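PDB 5U1T: separin from Saccharomyces cerevisiae, which cleaves the MCD1/SCC1 subunit of cohesin at the onset of anaphase, as a caspase-like cysteine protease held inactive by securin for most of the cell cycle. Local coordinates for residues K861-D864 / Y865-A868; Q890-V893 / L894-D898. One frame throughout, in Å; residues are numbered along the deposited sequence.

Interaction 1. Residues K861-D864 / Y865-A868; sequences KAFD and YLDA
Phe-863 meets Leu-866 and Ala-868 in a local contact where the chain leaves helix 849-863 for the loop that leads to helix 872-881. CD1 of Leu-866 comes within 4.0 Å of CD1 of Phe-863, and the two side chains cross at about a right angle. Farther out on the same ring, CZ of Phe-863 lies 4.1 Å from CB of Ala-868. A chi1 of -169° sets CG of Phe-863 beside its own carbonyl carbon and anti to the backbone N; the buried ring also stacks with that of Phe-878 and meets Tyr-833 with the planes inclined at about 60°. The backbone turn is a type I beta turn from Phe-863 to Leu-866, in the helical part of separase between helices 829-845 and 872-881. Its bond runs from Leu-866 N to Phe-863 O at 2.9 Å. One residue earlier, Tyr-865 N gives a bond of the same i+3 to i spacing to Ala-862 O, 3.2 Å long. The exposed Tyr-865 reaches back beside the last turn of helix 849-863: its ring presents an edge to the carbonyl of Lys-861, in the ring plane, with CD1 3.7 Å from Lys-861 O, while CB of Asp-864 lies 4.0 Å from the same CD1. Tyr-865 and Leu-866 both touch Pro-829, and the carboxylate of Asp-867 accepts a hydrogen bond from Ala-870 N through OD1.

Interaction 2. Residues Q890-V893 / L894-D898; sequences QSLV and LYFGD
Leu-894 and Val-893, with Leu-892 just before them, carry a helical contact at the passage from the weakly bonded end of helix 885-891 into the short helix 893-896. Hydrogen bonds between residues four apart, as in an alpha-helix, span the junction. Leu-894 N donates to Gln-890 O at 3.3 Å. CG of Leu-894 stays near that carbonyl too, 3.9 Å from Gln-890 O, because it sits beside its own backbone N, anti to the carbonyl carbon (chi1 -79°). Val-893 adds a looser side-chain contact, its CG2 standing 4.4 Å from CG of Leu-894. Its carbonyl oxygen closes the last turn: Gly-897 N reaches Val-893 O at 2.8 Å. Gly-897 then leaves helical backbone angles with a positive phi of 50°, and the helix stops.

Leu-892 faces the protein interior, where Thr-876, Leu-905, Pro-906 and Trp-909 pack against it. Its CD2 lies 4.2 Å from CE2 of Phe-896, whose N makes a weak bond to Leu-892 O. Tyr-895 lays CD1 over the centre of one face of the Phe-896 ring, while its OH bonds to Ala-870 O and Lys-622 N. Ser-891 turns its OG back to the carbonyls of Lys-887 and Leu-888. Leu-892 O lies at the edge of the Phe-896 ring, in its plane, 3.2 Å from CD2 of Phe-896.

How the interactions relate
Along the chain, interaction 1 comes first, at the exit from helix 849-863, and interaction 2 follows after helix 872-881, at the end of helix 885-891. Each joins consecutive residues, so neither closes a long loop; the two stand in series, neither nested nor crossed. Their centres are 20 Å apart and their nearest atoms about 6 Å, without touching. Helix 872-881 mediates between them: Leu-875 packs against Phe-863 of interaction 1 and Ser-891 of interaction 2. Ala-870 is a second shared neighbour, its N bonded to Asp-867 and its O to Tyr-895. Interaction 1 also leans on helix 829-845, whereas interaction 2 reaches helix 905-912.

Interaction 1. Residues K861-D864 / Y865-A868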
loop_
_atom_site.group_PDB
_atom_site.type_symbol
_atom_site.label_atom_id
_atom_site.label_comp_id
_atom_site.label_asym_id
_atom_site.label_seq_id
_atom_site.Cartn_x
_atom_site.Cartn_y
_atom_site.Cartn_z
ATOM N N LYS A 861 -16.059 2.249 -17.690
ATOM C CA LYS A 861 -15.117 3.129 -18.364
ATOM C C LYS A 861 -13.711 2.911 -17.838
ATOM O O LYS A 861 -12.782 2.686 -18.608
ATOM C CB LYS A 861 -15.523 4.578 -18.163
ATOM C CG LYS A 861 -15.059 5.497 -19.259
ATOM C CD LYS A 861 -16.112 6.571 -19.489
ATOM C CE LYS A 861 -17.519 5.934 -19.636
ATOM N NZ LYS A 861 -18.639 6.889 -19.285
ATOM N N ALA A 862 -13.571 2.977 -16.516
ATOM C CA ALA A 862 -12.293 2.804 -15.841
ATOM C C ALA A 862 -11.575 1.524 -16.257
ATOM O O ALA A 862 -10.355 1.514 -16.369
ATOM C CB ALA A 862 -12.497 2.827 -14.335
ATOM N N PHE A 863 -12.336 0.460 -16.499
ATOM C CA PHE A 863 -11.796 -0.847 -16.902
ATOM C C PHE A 863 -11.004 -0.805 -18.216
ATOM O O PHE A 863 -10.072 -1.601 -18.427
ATOM C CB PHE A 863 -12.943 -1.870 -17.031
ATOM C CG PHE A 863 -12.485 -3.281 -17.190
ATOM C CD1 PHE A 863 -11.949 -3.969 -16.121
ATOM C CD2 PHE A 863 -12.606 -3.923 -18.404
ATOM C CE1 PHE A 863 -11.517 -5.271 -16.269
ATOM C CE2 PHE A 863 -12.184 -5.225 -18.559
ATOM C CZ PHE A 863 -11.633 -5.902 -17.496
ATOM N N ASP A 864 -11.387 0.111 -19.100
ATOM C CA ASP A 864 -10.704 0.260 -20.373
ATOM C C ASP A 864 -9.207 0.454 -20.220
ATOM O O ASP A 864 -8.437 -0.008 -21.053
ATOM C CB ASP A 864 -11.284 1.429 -21.156
ATOM C CG ASP A 864 -12.560 1.062 -21.850
ATOM O OD1 ASP A 864 -12.726 -0.145 -22.162
ATOM O OD2 ASP A 864 -13.402 1.965 -22.072
ATOM N N TYR A 865 -8.808 1.118 -19.141
ATOM C CA TYR A 865 -7.407 1.463 -18.904
ATOM C C TYR A 865 -6.650 0.320 -18.272
ATOM O O TYR A 865 -5.558 0.511 -17.760
ATOM C CB TYR A 865 -7.308 2.690 -18.007
ATOM C CG TYR A 865 -7.928 3.926 -18.616
ATOM C CD1 TYR A 865 -9.300 4.019 -18.809
ATOM C CD2 TYR A 865 -7.138 5.008 -18.987
ATOM C CE1 TYR A 865 -9.870 5.132 -19.365
ATOM C CE2 TYR A 865 -7.709 6.146 -19.547
ATOM C CZ TYR A 865 -9.076 6.196 -19.732
ATOM O OH TYR A 865 -9.647 7.319 -20.289
ATOM N N LEU A 866 -7.247 -0.867 -18.286
ATOM C CA LEU A 866 -6.620 -2.021 -17.670
ATOM C C LEU A 866 -6.273 -3.025 -18.758
ATOM O O LEU A 866 -6.824 -2.977 -19.850
ATOM C CB LEU A 866 -7.539 -2.633 -16.597
ATOM C CG LEU A 866 -7.848 -1.749 -15.377
ATOM C CD1 LEU A 866 -8.680 -2.471 -14.329
ATOM C CD2 LEU A 866 -6.578 -1.220 -14.731
ATOM N N ASP A 867 -5.317 -3.899 -18.476
ATOM C CA ASP A 867 -4.973 -4.958 -19.406
ATOM C C ASP A 867 -5.844 -6.186 -19.051
ATOM O O ASP A 867 -5.512 -6.954 -18.146
ATOM C CB ASP A 867 -3.459 -5.246 -19.343
ATOM C CG ASP A 867 -3.013 -6.386 -20.270
ATOM O OD1 ASP A 867 -3.783 -7.348 -20.489
ATOM O OD2 ASP A 867 -1.857 -6.344 -20.762
ATOM N N ALA A 868 -6.942 -6.355 -19.790
ATOM C CA ALA A 868 -7.948 -7.359 -19.472
ATOM C C ALA A 868 -7.379 -8.777 -19.433
ATOM O O ALA A 868 -7.781 -9.573 -18.566
ATOM C CB ALA A 868 -9.107 -7.286 -20.461
#

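Interaction 2. Residues Q890-V893 / L894-D898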
loop_
_atom_site.group_PDB
_atom_site.type_symbol
_atom_site.label_atom_id
_atom_site.label_comp_id
_atom_site.label_asym_id
_atom_site.label_seq_id
_atom_site.Cartn_x
_atom_site.Cartn_y
_atom_site.Cartn_z
ATOM N N GLN A 890 -15.358 -18.978 -17.302
ATOM C CA GLN A 890 -14.622 -19.565 -18.396
ATOM C C GLN A 890 -13.387 -18.775 -18.841
ATOM O O GLN A 890 -12.504 -19.313 -19.517
ATOM C CB GLN A 890 -15.556 -19.759 -19.569
ATOM C CG GLN A 890 -15.079 -20.869 -20.489
ATOM C CD GLN A 890 -15.644 -22.233 -20.149
ATOM O OE1 GLN A 890 -16.761 -22.355 -19.599
ATOM N NE2 GLN A 890 -14.872 -23.284 -20.476
ATOM N N SER A 891 -13.309 -17.497 -18.490
ATOM C CA SER A 891 -12.061 -16.778 -18.705
ATOM C C SER A 891 -11.089 -17.136 -17.574
ATOM O O SER A 891 -9.878 -16.946 -17.684
ATOM C CB SER A 891 -12.297 -15.275 -18.795
ATOM O OG SER A 891 -12.862 -14.793 -17.606
ATOM N N LEU A 892 -11.631 -17.694 -16.501
ATOM C CA LEU A 892 -10.814 -18.295 -15.462
ATOM C C LEU A 892 -10.146 -19.592 -15.930
ATOM O O LEU A 892 -9.082 -19.950 -15.431
ATOM C CB LEU A 892 -11.648 -18.582 -14.215
ATOM C CG LEU A 892 -12.078 -17.470 -13.258
ATOM C CD1 LEU A 892 -13.101 -18.028 -12.260
ATOM C CD2 LEU A 892 -10.868 -16.873 -12.543
ATOM N N VAL A 893 -10.755 -20.317 -16.869
ATOM C CA VAL A 893 -10.074 -21.506 -17.376
ATOM C C VAL A 893 -9.053 -21.117 -18.448
ATOM O O VAL A 893 -8.011 -21.761 -18.570
ATOM C CB VAL A 893 -11.048 -22.588 -17.937
ATOM C CG1 VAL A 893 -12.159 -22.877 -16.947
ATOM C CG2 VAL A 893 -11.608 -22.208 -19.311
ATOM N N LEU A 894 -9.311 -20.060 -19.211
ATOM C CA LEU A 894 -8.338 -19.674 -20.230
ATOM C C LEU A 894 -7.141 -18.948 -19.644
ATOM O O LEU A 894 -6.217 -18.602 -20.365
ATOM C CB LEU A 894 -8.975 -18.789 -21.298
ATOM C CG LEU A 894 -9.800 -19.527 -22.349
ATOM C CD1 LEU A 894 -10.172 -18.574 -23.473
ATOM C CD2 LEU A 894 -9.066 -20.776 -22.892
ATOM N N TYR A 895 -7.170 -18.689 -18.342
ATOM C CA TYR A 895 -6.102 -17.933 -17.697
ATOM C C TYR A 895 -5.237 -18.885 -16.898
ATOM O O TYR A 895 -4.026 -18.720 -16.856
ATOM C CB TYR A 895 -6.676 -16.835 -16.804
ATOM C CG TYR A 895 -5.653 -15.893 -16.189
ATOM C CD1 TYR A 895 -4.983 -16.224 -15.018
ATOM C CD2 TYR A 895 -5.386 -14.660 -16.760
ATOM C CE1 TYR A 895 -4.063 -15.366 -14.444
ATOM C CE2 TYR A 895 -4.471 -13.792 -16.193
ATOM C CZ TYR A 895 -3.812 -14.145 -15.029
ATOM O OH TYR A 895 -2.914 -13.268 -14.448
ATOM N N PHE A 896 -5.848 -19.891 -16.278
ATOM C CA PHE A 896 -5.059 -20.890 -15.566
ATOM C C PHE A 896 -4.712 -22.103 -16.432
ATOM O O PHE A 896 -3.764 -22.833 -16.129
ATOM C CB PHE A 896 -5.780 -21.340 -14.306
ATOM C CG PHE A 896 -5.841 -20.285 -13.258
ATOM C CD1 PHE A 896 -4.779 -20.084 -12.402
ATOM C CD2 PHE A 896 -6.954 -19.480 -13.137
ATOM C CE1 PHE A 896 -4.826 -19.117 -11.451
ATOM C CE2 PHE A 896 -7.001 -18.506 -12.184
ATOM C CZ PHE A 896 -5.927 -18.327 -11.340
ATOM N N GLY A 897 -5.461 -22.301 -17.514
ATOM C CA GLY A 897 -5.224 -23.419 -18.407
ATOM C C GLY A 897 -5.133 -24.700 -17.614
ATOM O O GLY A 897 -6.060 -25.052 -16.884
ATOM N N ASP A 898 -3.990 -25.367 -17.713
ATOM C CA ASP A 898 -3.776 -26.641 -17.035
ATOM C C ASP A 898 -3.401 -26.487 -15.559
ATOM O O ASP A 898 -3.245 -27.488 -14.853
ATOM C CB ASP A 898 -2.683 -27.407 -17.749
ATOM C CG ASP A 898 -1.498 -26.543 -18.018
ATOM O OD1 ASP A 898 -1.260 -25.632 -17.196
ATOM O OD2 ASP A 898 -0.818 -26.737 -19.052
#